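Local coordinates for dioxygenase (Pseudomonas brassicacearum, PDB 5V2D), which probably cleaves the central double bond of lignin-derived stilbenes with molecular oxygen at an iron centre, as a lignostilbene dioxygenase of the carotenoid-oxygenase family, at residues A[79-84]-A[327-332]; A[122-127]-A[202-207]; A[228-233]-A[248-253]; A[235-240]-A[267-272]. All blocks are in the same frame, centred on the assembly; numbering follows the deposited sequence.

Contact 1. Residues A[79-84]-A[327-332]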
loop_
_atom_site.group_PDB
_atom_site.type_symbol
_atom_site.label_atom_id
_atom_site.label_comp_id
_atom_site.label_asym_id
_atom_site.label_seq_id
_atom_site.Cartn_x
_atom_site.Cartn_y
_atom_site.Cartn_z
ATOM N N ILE A 79 -12.234 -2.014 10.283
ATOM C CA ILE A 79 -11.068 -1.164 10.043
ATOM C C ILE A 79 -10.986 -0.894 8.549
ATOM O O ILE A 79 -11.557 -1.678 7.697
ATOM C CB ILE A 79 -9.788 -1.738 10.622
ATOM C CG1 ILE A 79 -9.332 -2.989 9.851
ATOM C CG2 ILE A 79 -9.986 -1.982 12.136
ATOM C CD1 ILE A 79 -8.000 -3.521 10.252
ATOM N N PHE A 80 -10.320 0.207 8.212
ATOM C CA PHE A 80 -10.238 0.622 6.792
ATOM C C PHE A 80 -9.599 -0.426 5.930
ATOM O O PHE A 80 -10.063 -0.682 4.812
ATOM C CB PHE A 80 -9.416 1.932 6.721
ATOM C CG PHE A 80 -9.054 2.355 5.322
ATOM C CD1 PHE A 80 -7.758 2.433 4.962
ATOM C CD2 PHE A 80 -10.013 2.716 4.451
ATOM C CE1 PHE A 80 -7.370 2.887 3.686
ATOM C CE2 PHE A 80 -9.672 3.115 3.160
ATOM C CZ PHE A 80 -8.330 3.207 2.798
ATOM N N PHE A 81 -8.591 -1.115 6.439
ATOM C CA PHE A 81 -7.855 -2.126 5.696
ATOM C C PHE A 81 -8.709 -3.369 5.327
ATOM O O PHE A 81 -8.219 -4.261 4.646
ATOM C CB PHE A 81 -6.613 -2.606 6.458
ATOM C CG PHE A 81 -5.553 -1.593 6.673
ATOM C CD1 PHE A 81 -5.355 -0.508 5.861
ATOM C CD2 PHE A 81 -4.543 -1.867 7.626
ATOM C CE1 PHE A 81 -4.333 0.436 6.090
ATOM C CE2 PHE A 81 -3.464 -0.984 7.833
ATOM C CZ PHE A 81 -3.386 0.199 7.085
ATOM N N ASN A 82 -9.937 -3.443 5.812
ATOM C CA ASN A 82 -10.756 -4.643 5.600
ATOM C C ASN A 82 -11.822 -4.522 4.486
ATOM O O ASN A 82 -12.575 -5.439 4.249
ATOM C CB ASN A 82 -11.430 -5.055 6.889
ATOM C CG ASN A 82 -11.660 -6.571 6.993
ATOM O OD1 ASN A 82 -11.066 -7.404 6.202
ATOM N ND2 ASN A 82 -12.449 -6.943 7.990
ATOM N N GLY A 83 -11.840 -3.418 3.769
ATOM C CA GLY A 83 -12.916 -3.159 2.816
ATOM C C GLY A 83 -12.658 -3.859 1.471
ATOM O O GLY A 83 -11.502 -3.990 1.055
ATOM N N ASP A 84 -13.719 -4.292 0.837
ATOM C CA ASP A 84 -13.645 -4.922 -0.514
ATOM C C ASP A 84 -12.821 -4.036 -1.460
ATOM O O ASP A 84 -13.040 -2.827 -1.526
ATOM C CB ASP A 84 -15.026 -5.133 -1.056
ATOM C CG ASP A 84 -15.855 -6.019 -0.119
ATOM O OD1 ASP A 84 -15.645 -7.247 -0.139
ATOM O OD2 ASP A 84 -16.705 -5.457 0.582
ATOM N N PHE A 327 -0.822 1.121 14.745
ATOM C CA PHE A 327 -1.926 0.238 14.460
ATOM C C PHE A 327 -2.766 0.050 15.708
ATOM O O PHE A 327 -2.624 -0.911 16.443
ATOM C CB PHE A 327 -1.422 -1.062 13.735
ATOM C CG PHE A 327 -0.947 -0.823 12.250
ATOM C CD1 PHE A 327 -1.336 0.338 11.495
ATOM C CD2 PHE A 327 -0.149 -1.732 11.611
ATOM C CE1 PHE A 327 -0.919 0.531 10.132
ATOM C CE2 PHE A 327 0.275 -1.551 10.280
ATOM C CZ PHE A 327 -0.113 -0.430 9.523
ATOM N N TYR A 328 -3.706 0.997 15.902
ATOM C CA TYR A 328 -4.622 0.942 17.057
ATOM C C TYR A 328 -5.446 -0.355 17.113
ATOM O O TYR A 328 -5.775 -0.791 18.192
ATOM C CB TYR A 328 -5.495 2.244 17.179
ATOM C CG TYR A 328 -6.500 2.378 16.047
ATOM C CD1 TYR A 328 -6.208 3.132 14.863
ATOM C CD2 TYR A 328 -7.712 1.658 16.109
ATOM C CE1 TYR A 328 -7.116 3.179 13.797
ATOM C CE2 TYR A 328 -8.633 1.701 15.052
ATOM C CZ TYR A 328 -8.333 2.457 13.900
ATOM O OH TYR A 328 -9.306 2.425 12.874
ATOM N N PHE A 329 -5.695 -1.033 15.971
ATOM C CA PHE A 329 -6.504 -2.284 15.912
ATOM C C PHE A 329 -5.690 -3.520 16.149
ATOM O O PHE A 329 -6.213 -4.672 16.156
ATOM C CB PHE A 329 -7.212 -2.357 14.512
ATOM C CG PHE A 329 -6.376 -1.808 13.370
ATOM C CD1 PHE A 329 -6.458 -0.493 12.987
ATOM C CD2 PHE A 329 -5.451 -2.613 12.726
ATOM C CE1 PHE A 329 -5.642 0.037 11.961
ATOM C CE2 PHE A 329 -4.649 -2.076 11.678
ATOM C CZ PHE A 329 -4.730 -0.776 11.306
ATOM N N PHE A 330 -4.368 -3.343 16.339
ATOM C CA PHE A 330 -3.534 -4.450 16.812
ATOM C C PHE A 330 -2.820 -4.049 18.123
ATOM O O PHE A 330 -1.620 -4.020 18.184
ATOM C CB PHE A 330 -2.460 -4.864 15.778
ATOM C CG PHE A 330 -3.006 -5.173 14.367
ATOM C CD1 PHE A 330 -4.110 -6.008 14.195
ATOM C CD2 PHE A 330 -2.370 -4.677 13.221
ATOM C CE1 PHE A 330 -4.575 -6.308 12.937
ATOM C CE2 PHE A 330 -2.809 -4.999 11.962
ATOM C CZ PHE A 330 -3.943 -5.789 11.816
ATOM N N PRO A 331 -3.597 -3.746 19.171
ATOM C CA PRO A 331 -2.976 -3.200 20.386
ATOM C C PRO A 331 -2.097 -4.213 21.054
ATOM O O PRO A 331 -2.291 -5.464 20.872
ATOM C CB PRO A 331 -4.183 -2.839 21.293
ATOM C CG PRO A 331 -5.261 -3.810 20.845
ATOM C CD PRO A 331 -5.057 -3.910 19.320
ATOM N N GLN A 332 -1.120 -3.717 21.810
ATOM C CA GLN A 332 -0.391 -4.625 22.696
ATOM C C GLN A 332 -1.282 -5.305 23.738
ATOM O O GLN A 332 -2.437 -4.925 23.893
ATOM C CB GLN A 332 0.789 -3.919 23.370
ATOM C CG GLN A 332 0.429 -2.665 24.155
ATOM C CD GLN A 332 1.654 -1.968 24.662
ATOM O OE1 GLN A 332 2.519 -1.563 23.905
ATOM N NE2 GLN A 332 1.723 -1.804 25.956
HETATM O O HOH W 1 -8.982 1.752 10.187
#
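An aromatic cluster of Phe-81, Phe-327 and Phe-329 joins two loops of the beta-propeller, one ahead of strand 85-93 and one ahead of strand 345-353. Phe-81 stands in the short 3-10 segment 80-82 and meets both partners with its CE2 corner. It presents an edge to the face of Phe-327 in an offset edge-to-face pair, planes at 90° and centroids 5.6 Å apart, while CE2 also lies 3.7 Å from CZ of Phe-329. Ile-79 lies over one face of Phe-329 in a CH-pi contact, its CD1 3.9 Å from the ring centroid. In Phe-329 a chi1 of 36° places CG between backbone N and carbonyl carbon, which sets that ring face under CD1. Replacing Phe-329 by alanine would probably leave the Ile-79 methyl without its ring face and Phe-81 freer to turn. A water bridges Phe-80 N and Tyr-328 OH. The side chain of Phe-81 is about 7 Å from the iron, consistent with the aromatic-rich loops that line the active-site cleft of carotenoid oxygenases.

Contact 2. Residues A[122-127]-A[202-207]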
loop_
_atom_site.group_PDB
_atom_site.type_symbol
_atom_site.label_atom_id
_atom_site.label_comp_id
_atom_site.label_asym_id
_atom_site.label_seq_id
_atom_site.Cartn_x
_atom_site.Cartn_y
_atom_site.Cartn_z
ATOM N N VAL A 122 -13.867 -10.160 12.013
ATOM C CA VAL A 122 -12.677 -9.459 12.402
ATOM C C VAL A 122 -11.643 -9.587 11.309
ATOM O O VAL A 122 -11.492 -10.680 10.709
ATOM C CB VAL A 122 -12.139 -10.048 13.747
ATOM C CG1 VAL A 122 -10.754 -9.520 14.075
ATOM C CG2 VAL A 122 -13.113 -9.697 14.925
ATOM N N TYR A 123 -10.919 -8.496 11.056
ATOM C CA TYR A 123 -9.848 -8.440 10.040
ATOM C C TYR A 123 -8.926 -9.638 10.139
ATOM O O TYR A 123 -8.325 -9.895 11.207
ATOM C CB TYR A 123 -9.048 -7.134 10.166
ATOM C CG TYR A 123 -7.902 -6.967 9.226
ATOM C CD1 TYR A 123 -6.609 -7.144 9.663
ATOM C CD2 TYR A 123 -8.096 -6.666 7.836
ATOM C CE1 TYR A 123 -5.504 -6.985 8.771
ATOM C CE2 TYR A 123 -6.992 -6.491 6.987
ATOM C CZ TYR A 123 -5.709 -6.640 7.453
ATOM O OH TYR A 123 -4.569 -6.588 6.652
ATOM N N ARG A 124 -8.825 -10.378 9.031
ATOM C CA ARG A 124 -7.884 -11.508 8.873
ATOM C C ARG A 124 -8.118 -12.570 9.958
ATOM O O ARG A 124 -7.195 -13.256 10.414
ATOM C CB ARG A 124 -6.429 -11.042 8.837
ATOM C CG ARG A 124 -6.056 -10.276 7.531
ATOM C CD ARG A 124 -4.552 -10.220 7.278
ATOM N NE ARG A 124 -3.955 -11.557 7.187
ATOM C CZ ARG A 124 -2.657 -11.821 6.957
ATOM N NH1 ARG A 124 -1.815 -10.819 6.927
ATOM N NH2 ARG A 124 -2.207 -13.109 6.792
ATOM N N ASN A 125 -9.373 -12.673 10.426
ATOM C CA ASN A 125 -9.708 -13.704 11.382
ATOM C C ASN A 125 -10.991 -14.396 10.906
ATOM O O ASN A 125 -12.137 -14.044 11.308
ATOM C CB ASN A 125 -9.805 -13.118 12.808
ATOM C CG ASN A 125 -10.085 -14.215 13.854
ATOM O OD1 ASN A 125 -10.304 -15.372 13.452
ATOM N ND2 ASN A 125 -10.118 -13.872 15.162
ATOM N N ALA A 126 -10.769 -15.384 10.074
ATOM C CA ALA A 126 -11.923 -16.106 9.479
ATOM C C ALA A 126 -12.707 -16.930 10.515
ATOM O O ALA A 126 -13.868 -17.246 10.290
ATOM C CB ALA A 126 -11.451 -17.010 8.338
ATOM N N PHE A 127 -12.132 -17.220 11.682
ATOM C CA PHE A 127 -12.944 -17.857 12.736
ATOM C C PHE A 127 -14.114 -17.021 13.173
ATOM O O PHE A 127 -14.981 -17.571 13.781
ATOM C CB PHE A 127 -12.087 -18.229 13.988
ATOM C CG PHE A 127 -10.917 -19.112 13.658
ATOM C CD1 PHE A 127 -11.146 -20.469 13.301
ATOM C CD2 PHE A 127 -9.595 -18.617 13.633
ATOM C CE1 PHE A 127 -10.070 -21.311 12.972
ATOM C CE2 PHE A 127 -8.541 -19.458 13.268
ATOM C CZ PHE A 127 -8.772 -20.808 12.972
ATOM N N SER A 202 6.221 -14.061 0.305
ATOM C CA SER A 202 5.056 -14.476 1.124
ATOM C C SER A 202 5.492 -14.631 2.594
ATOM O O SER A 202 6.618 -15.109 2.847
ATOM C CB SER A 202 4.540 -15.804 0.600
ATOM O OG SER A 202 3.672 -16.415 1.557
ATOM N N TYR A 203 4.696 -14.138 3.543
ATOM C CA TYR A 203 4.870 -14.466 4.954
ATOM C C TYR A 203 3.599 -15.219 5.417
ATOM O O TYR A 203 2.578 -15.235 4.711
ATOM C CB TYR A 203 5.226 -13.273 5.848
ATOM C CG TYR A 203 4.060 -12.352 6.144
ATOM C CD1 TYR A 203 3.703 -11.344 5.229
ATOM C CD2 TYR A 203 3.355 -12.478 7.297
ATOM C CE1 TYR A 203 2.667 -10.493 5.467
ATOM C CE2 TYR A 203 2.264 -11.643 7.587
ATOM C CZ TYR A 203 1.921 -10.657 6.692
ATOM O OH TYR A 203 0.863 -9.807 7.010
ATOM N N GLU A 204 3.673 -15.855 6.583
ATOM C CA GLU A 204 2.708 -16.875 6.978
ATOM C C GLU A 204 2.455 -17.833 5.833
ATOM O O GLU A 204 1.317 -18.192 5.454
ATOM C CB GLU A 204 1.410 -16.230 7.497
ATOM C CG GLU A 204 1.613 -15.538 8.873
ATOM C CD GLU A 204 0.287 -15.007 9.416
ATOM O OE1 GLU A 204 -0.626 -15.800 9.774
ATOM O OE2 GLU A 204 0.156 -13.756 9.472
ATOM N N ALA A 205 3.548 -18.249 5.231
ATOM C CA ALA A 205 3.504 -18.853 3.903
ATOM C C ALA A 205 2.964 -20.276 3.913
ATOM O O ALA A 205 2.642 -20.812 2.826
ATOM C CB ALA A 205 4.858 -18.829 3.284
ATOM N N LYS A 206 2.882 -20.901 5.097
ATOM C CA LYS A 206 2.205 -22.211 5.188
ATOM C C LYS A 206 0.979 -22.193 6.039
ATOM O O LYS A 206 0.559 -23.256 6.508
ATOM C CB LYS A 206 3.205 -23.247 5.741
ATOM C CG LYS A 206 4.350 -23.439 4.791
ATOM C CD LYS A 206 5.251 -24.570 5.262
ATOM C CE LYS A 206 6.237 -24.889 4.138
ATOM N NZ LYS A 206 7.253 -25.832 4.657
ATOM N N GLY A 207 0.334 -21.043 6.189
ATOM C CA GLY A 207 -0.902 -20.982 7.003
ATOM C C GLY A 207 -0.762 -20.087 8.188
ATOM O O GLY A 207 0.315 -19.488 8.466
HETATM O O HOH W 2 0.266 -13.090 5.126
HETATM O O HOH W 3 -2.463 -16.190 7.783
#
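Arg-124 reaches from the type II turn 122-125 to Tyr-203 and Glu-204, the latter opening the type I turn 204-207. Its CG lies anti to the carbonyl carbon and the chain bends at chi3 (58°), which carries the guanidinium across to the opposite segment. NH1 donates to Tyr-203 OH over 2.9 Å; the oxygen sits near the guanidinium plane, but the bond is bent, with an N-H...O angle of 133°. The same hydroxyl also bonds Glu-156. Glu-204 approaches from the opposite direction on a chain extended beyond CG. Its OE2 lies 3.6 Å from NH2 of Arg-124, well out of the guanidinium plane, so this long salt bridge is one of charge alone; OE2 is hydrogen-bonded to His-268. One water links NH2 to Tyr-203 O, and a second, weakly held by NH2, donates to Glu-204 OE1. Across this contact the buried arginine is thus held by one bent hydroxyl bond and two waters, while the nearby carboxylates of Glu-204 and Glu-156 probably help to balance its charge.

Contact 3. Residues A[228-233]-A[248-253]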
loop_
_atom_site.group_PDB
_atom_site.type_symbol
_atom_site.label_atom_id
_atom_site.label_comp_id
_atom_site.label_asym_id
_atom_site.label_seq_id
_atom_site.Cartn_x
_atom_site.Cartn_y
_atom_site.Cartn_z
ATOM N N ILE A 228 13.023 -18.987 -2.644
ATOM C CA ILE A 228 13.856 -19.243 -1.483
ATOM C C ILE A 228 12.922 -19.335 -0.305
ATOM O O ILE A 228 12.331 -18.302 0.120
ATOM C CB ILE A 228 14.872 -18.103 -1.214
ATOM C CG1 ILE A 228 15.646 -17.688 -2.457
ATOM C CG2 ILE A 228 15.806 -18.475 -0.051
ATOM C CD1 ILE A 228 16.579 -16.517 -2.209
ATOM N N TRP A 229 12.757 -20.551 0.218
ATOM C CA TRP A 229 11.929 -20.787 1.410
ATOM C C TRP A 229 12.827 -20.803 2.625
ATOM O O TRP A 229 13.855 -21.452 2.601
ATOM C CB TRP A 229 11.244 -22.153 1.328
ATOM C CG TRP A 229 10.182 -22.190 0.263
ATOM C CD1 TRP A 229 10.382 -22.271 -1.083
ATOM C CD2 TRP A 229 8.754 -22.155 0.463
ATOM N NE1 TRP A 229 9.188 -22.271 -1.735
ATOM C CE2 TRP A 229 8.161 -22.255 -0.815
ATOM C CE3 TRP A 229 7.940 -22.093 1.589
ATOM C CZ2 TRP A 229 6.784 -22.226 -1.013
ATOM C CZ3 TRP A 229 6.568 -22.100 1.403
ATOM C CH2 TRP A 229 5.992 -22.162 0.105
ATOM N N PHE A 230 12.446 -20.111 3.687
ATOM C CA PHE A 230 13.192 -20.180 4.932
ATOM C C PHE A 230 12.250 -19.869 6.071
ATOM O O PHE A 230 11.035 -19.774 5.835
ATOM C CB PHE A 230 14.394 -19.239 4.880
ATOM C CG PHE A 230 14.075 -17.753 4.708
ATOM C CD1 PHE A 230 14.217 -16.889 5.777
ATOM C CD2 PHE A 230 13.742 -17.238 3.453
ATOM C CE1 PHE A 230 14.008 -15.504 5.632
ATOM C CE2 PHE A 230 13.462 -15.885 3.294
ATOM C CZ PHE A 230 13.618 -15.006 4.399
ATOM N N GLN A 231 12.759 -19.757 7.298
ATOM C CA GLN A 231 11.903 -19.525 8.422
ATOM C C GLN A 231 12.390 -18.386 9.275
ATOM O O GLN A 231 13.593 -18.218 9.542
ATOM C CB GLN A 231 11.810 -20.788 9.271
ATOM C CG GLN A 231 11.183 -21.943 8.507
ATOM C CD GLN A 231 10.479 -22.849 9.424
ATOM O OE1 GLN A 231 10.808 -22.942 10.614
ATOM N NE2 GLN A 231 9.487 -23.521 8.913
ATOM N N ALA A 232 11.449 -17.587 9.734
ATOM C CA ALA A 232 11.720 -16.563 10.712
ATOM C C ALA A 232 11.692 -17.207 12.093
ATOM O O ALA A 232 11.126 -18.294 12.255
ATOM C CB ALA A 232 10.631 -15.506 10.647
ATOM N N PRO A 233 12.210 -16.498 13.106
ATOM C CA PRO A 233 12.179 -17.023 14.474
ATOM C C PRO A 233 10.792 -16.938 15.089
ATOM O O PRO A 233 10.568 -17.558 16.098
ATOM C CB PRO A 233 13.206 -16.163 15.216
ATOM C CG PRO A 233 13.263 -14.872 14.433
ATOM C CD PRO A 233 13.072 -15.293 12.994
ATOM N N VAL A 248 17.734 -9.319 -1.250
ATOM C CA VAL A 248 16.354 -9.098 -0.846
ATOM C C VAL A 248 16.391 -8.895 0.672
ATOM O O VAL A 248 17.132 -9.563 1.353
ATOM C CB VAL A 248 15.559 -10.334 -1.227
ATOM C CG1 VAL A 248 14.169 -10.292 -0.665
ATOM C CG2 VAL A 248 15.474 -10.402 -2.735
ATOM N N VAL A 249 15.581 -7.972 1.200
ATOM C CA VAL A 249 15.480 -7.691 2.618
ATOM C C VAL A 249 14.011 -7.772 3.041
ATOM O O VAL A 249 13.145 -7.118 2.424
ATOM C CB VAL A 249 16.000 -6.290 2.944
ATOM C CG1 VAL A 249 15.911 -6.017 4.444
ATOM C CG2 VAL A 249 17.432 -6.153 2.446
ATOM N N PHE A 250 13.740 -8.572 4.068
ATOM C CA PHE A 250 12.394 -8.735 4.657
ATOM C C PHE A 250 12.388 -7.994 6.017
ATOM O O PHE A 250 13.032 -8.424 6.957
ATOM C CB PHE A 250 12.140 -10.173 4.976
ATOM C CG PHE A 250 11.983 -11.061 3.784
ATOM C CD1 PHE A 250 13.071 -11.372 2.982
ATOM C CD2 PHE A 250 10.792 -11.782 3.610
ATOM C CE1 PHE A 250 12.944 -12.218 1.873
ATOM C CE2 PHE A 250 10.625 -12.697 2.517
ATOM C CZ PHE A 250 11.720 -12.905 1.650
ATOM N N PRO A 251 11.632 -6.922 6.130
ATOM C CA PRO A 251 11.500 -6.238 7.436
ATOM C C PRO A 251 10.355 -6.880 8.214
ATOM O O PRO A 251 9.177 -6.774 7.851
ATOM C CB PRO A 251 11.205 -4.767 7.059
ATOM C CG PRO A 251 11.263 -4.748 5.542
ATOM C CD PRO A 251 11.058 -6.125 5.047
ATOM N N LEU A 252 10.659 -7.527 9.322
ATOM C CA LEU A 252 9.644 -8.083 10.206
ATOM C C LEU A 252 9.249 -7.036 11.229
ATOM O O LEU A 252 10.037 -6.664 12.108
ATOM C CB LEU A 252 10.162 -9.330 10.973
ATOM C CG LEU A 252 10.001 -10.606 10.171
ATOM C CD1 LEU A 252 10.942 -10.544 8.992
ATOM C CD2 LEU A 252 10.288 -11.807 11.004
ATOM N N ILE A 253 8.039 -6.554 11.091
ATOM C CA ILE A 253 7.443 -5.575 11.984
ATOM C C ILE A 253 7.067 -6.308 13.302
ATOM O O ILE A 253 6.624 -7.471 13.238
ATOM C CB ILE A 253 6.192 -5.008 11.315
ATOM C CG1 ILE A 253 6.584 -4.240 10.036
ATOM C CG2 ILE A 253 5.421 -4.081 12.248
ATOM C CD1 ILE A 253 5.400 -3.995 9.086
#
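Phe-230 drives the edge of its ring into the face of Phe-250 where two neighbouring four-stranded antiparallel sheets of the beta-propeller, the fold of this enzyme family, pack side by side. Strand 224-231 is outermost in its sheet and strand 247-252 belongs to the next, and the two segments meet through side chains. The aromatic pair is the tight part: it is a T-shaped stack with planes at 87° and centroids 5.1 Å apart, and CZ of Phe-230 sits above the centre of the Phe-250 ring. The two side chains come from opposite directions, and a chi1 of 62° turns the Phe-230 ring so that its CE2-CZ edge is the part that meets Phe-250. Phe-201 meets the Phe-250 ring as well, and Ala-280 touches Phe-230, which continues the apolar core between the sheets. Farther along, the contact thins toward the end of the first strand, where Gln-231 and Pro-233 are exposed to solvent. Gln-231 turns its amide to Asp-212, and Pro-233 rests against Leu-278. Between that solvent side and the stacked rings, the buried methyl of Ala-232 still touches the second segment through a single branch of leucine, with CB 3.7 Å from Leu-252 CD2.

Contact 4. Residues A[235-240]-A[267-272]. With FE (Fe (III) ion), chain E.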
loop_
_atom_site.group_PDB
_atom_site.type_symbol
_atom_site.label_atom_id
_atom_site.label_comp_id
_atom_site.label_asym_id
_atom_site.label_seq_id
_atom_site.Cartn_x
_atom_site.Cartn_y
_atom_site.Cartn_z
ATOM N N ALA A 235 6.352 -15.770 13.786
ATOM C CA ALA A 235 5.455 -15.228 12.760
ATOM C C ALA A 235 5.183 -13.765 13.034
ATOM O O ALA A 235 4.630 -13.389 14.072
ATOM C CB ALA A 235 4.146 -16.007 12.684
ATOM N N ALA A 236 5.540 -12.919 12.056
ATOM C CA ALA A 236 5.330 -11.510 12.170
ATOM C C ALA A 236 4.921 -10.899 10.856
ATOM O O ALA A 236 5.245 -11.448 9.769
ATOM C CB ALA A 236 6.611 -10.842 12.654
ATOM N N MET A 237 4.346 -9.699 10.947
ATOM C CA MET A 237 3.919 -8.982 9.704
ATOM C C MET A 237 5.154 -8.614 8.883
ATOM O O MET A 237 6.091 -7.973 9.391
ATOM C CB MET A 237 3.160 -7.719 10.024
ATOM C CG MET A 237 2.655 -6.995 8.751
ATOM S SD MET A 237 1.820 -5.414 9.091
ATOM C CE MET A 237 0.268 -6.113 9.522
ATOM N N VAL A 238 5.144 -8.991 7.612
ATOM C CA VAL A 238 6.109 -8.473 6.639
ATOM C C VAL A 238 5.275 -7.810 5.548
ATOM O O VAL A 238 4.802 -8.488 4.557
ATOM C CB VAL A 238 7.004 -9.547 6.054
ATOM C CG1 VAL A 238 8.101 -8.906 5.206
ATOM C CG2 VAL A 238 7.690 -10.338 7.159
ATOM N N HIS A 239 5.083 -6.499 5.718
ATOM C CA HIS A 239 4.150 -5.795 4.822
ATOM C C HIS A 239 4.802 -5.499 3.463
ATOM O O HIS A 239 4.222 -5.738 2.397
ATOM C CB HIS A 239 3.542 -4.549 5.499
ATOM C CG HIS A 239 2.581 -3.806 4.609
ATOM N ND1 HIS A 239 1.412 -4.381 4.147
ATOM C CD2 HIS A 239 2.697 -2.606 3.986
ATOM C CE1 HIS A 239 0.788 -3.518 3.365
ATOM N NE2 HIS A 239 1.560 -2.450 3.235
ATOM N N ASP A 240 5.981 -4.865 3.520
ATOM C CA ASP A 240 6.710 -4.427 2.340
ATOM C C ASP A 240 8.066 -5.099 2.400
ATOM O O ASP A 240 8.403 -5.732 3.382
ATOM C CB ASP A 240 6.775 -2.890 2.359
ATOM C CG ASP A 240 7.031 -2.253 0.978
ATOM O OD1 ASP A 240 7.473 -2.972 0.032
ATOM O OD2 ASP A 240 6.847 -0.993 0.872
ATOM N N PRO A 267 -7.675 -10.289 17.729
ATOM C CA PRO A 267 -7.010 -9.803 16.522
ATOM C C PRO A 267 -5.956 -10.728 15.961
ATOM O O PRO A 267 -5.305 -11.478 16.692
ATOM C CB PRO A 267 -6.388 -8.481 16.976
ATOM C CG PRO A 267 -7.057 -8.134 18.316
ATOM C CD PRO A 267 -7.283 -9.483 18.927
ATOM N N HIS A 268 -5.753 -10.664 14.640
ATOM C CA HIS A 268 -4.724 -11.485 13.974
ATOM C C HIS A 268 -3.320 -11.153 14.482
ATOM O O HIS A 268 -2.543 -12.046 14.725
ATOM C CB HIS A 268 -4.800 -11.288 12.485
ATOM C CG HIS A 268 -3.898 -12.184 11.674
ATOM N ND1 HIS A 268 -4.386 -13.237 10.940
ATOM C CD2 HIS A 268 -2.570 -12.109 11.423
ATOM C CE1 HIS A 268 -3.370 -13.803 10.305
ATOM N NE2 HIS A 268 -2.258 -13.165 10.612
ATOM N N PHE A 269 -3.030 -9.879 14.662
ATOM C CA PHE A 269 -1.730 -9.414 15.122
ATOM C C PHE A 269 -1.835 -8.695 16.483
ATOM O O PHE A 269 -2.857 -8.089 16.785
ATOM C CB PHE A 269 -1.171 -8.344 14.152
ATOM C CG PHE A 269 -0.839 -8.869 12.784
ATOM C CD1 PHE A 269 0.271 -9.663 12.588
ATOM C CD2 PHE A 269 -1.640 -8.573 11.712
ATOM C CE1 PHE A 269 0.589 -10.129 11.311
ATOM C CE2 PHE A 269 -1.349 -9.043 10.433
ATOM C CZ PHE A 269 -0.236 -9.837 10.250
ATOM N N GLN A 270 -0.716 -8.685 17.184
ATOM C CA GLN A 270 -0.559 -7.942 18.428
ATOM C C GLN A 270 0.809 -7.278 18.512
ATOM O O GLN A 270 1.836 -7.923 18.352
ATOM C CB GLN A 270 -0.693 -8.961 19.595
ATOM C CG GLN A 270 -0.728 -8.304 20.973
ATOM C CD GLN A 270 -0.793 -9.320 22.090
ATOM O OE1 GLN A 270 0.202 -9.969 22.412
ATOM N NE2 GLN A 270 -1.945 -9.474 22.632
ATOM N N TRP A 271 0.836 -6.009 18.815
ATOM C CA TRP A 271 2.113 -5.280 18.985
ATOM C C TRP A 271 2.877 -5.765 20.200
ATOM O O TRP A 271 2.268 -5.993 21.232
ATOM C CB TRP A 271 1.815 -3.816 19.137
ATOM C CG TRP A 271 3.026 -2.958 19.258
ATOM C CD1 TRP A 271 3.505 -2.370 20.391
ATOM C CD2 TRP A 271 3.860 -2.561 18.207
ATOM N NE1 TRP A 271 4.602 -1.660 20.106
ATOM C CE2 TRP A 271 4.852 -1.741 18.763
ATOM C CE3 TRP A 271 3.856 -2.800 16.804
ATOM C CZ2 TRP A 271 5.852 -1.144 17.988
ATOM C CZ3 TRP A 271 4.875 -2.204 16.044
ATOM C CH2 TRP A 271 5.852 -1.410 16.640
ATOM N N GLN A 272 4.180 -5.950 20.020
ATOM C CA GLN A 272 5.126 -6.392 21.051
ATOM C C GLN A 272 6.112 -5.237 21.224
ATOM O O GLN A 272 6.912 -4.985 20.369
ATOM C CB GLN A 272 5.837 -7.638 20.629
ATOM C CG GLN A 272 4.912 -8.785 20.204
ATOM C CD GLN A 272 3.881 -9.153 21.266
ATOM O OE1 GLN A 272 4.242 -9.233 22.360
ATOM N NE2 GLN A 272 2.618 -9.319 20.926
HETATM FE FE FE E . 1.332 -0.954 1.822
HETATM O O HOH W 4 -0.351 -0.389 2.872
#
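The backbone of 235-240 runs without regular helix or strand and comes nearest to the short strand 269-271 at Met-237 and Phe-269, their CA atoms 7.8 Å apart. The two side chains form a Met-aromatic contact beside the iron site of the propeller. Met-237 is extended through chi1 (-177°) and chi2, then bends at chi3 (-81°), bringing CE over one face of Phe-269, 3.5 Å from CE2 and offset toward the rim. This is a CH-pi contact; SD stands farther off, 5.2 Å from the ring centroid. CB of Met-237 also touches the ring, 3.8 Å from CE1. His-268 CD2 covers the opposite face, so the phenyl ring is sandwiched. A serine in place of Phe-269 would probably open a gap between Met-237 CE and His-268. Two residues after Met-237, His-239 shares the iron with His-188, His-304 and His-495, and its ND1 bonds second-shell Glu-156. The His-239 NE2 bond to iron is 2.1 Å, matched by a water bound to the iron at the same length.

How the contacts relate
Contact 4 holds an iron ligand and touches each of the other three. Contact 2 is centred about 10 Å from it: His-268 probably hydrogen-bonds Arg-124 O through ND1 (2.9 Å) and Glu-204 OE2 through NE2 (2.7 Å), and Glu-156 ties Tyr-203 of contact 2 to His-239. Contact 1, centred about 11 Å from contact 4, joins it through a probable backbone hydrogen bond from Trp-271 N to Phe-330 O; Tyr-123 packs contacts 1 and 2 together. Contact 3 alternates with contact 4 along the chain and meets it at Ile-253 N and Met-237 O, 2.9 Å apart. The side chains of Phe-81 (contact 1) and Tyr-203 (contact 2) are about 7 and 10 Å from the iron.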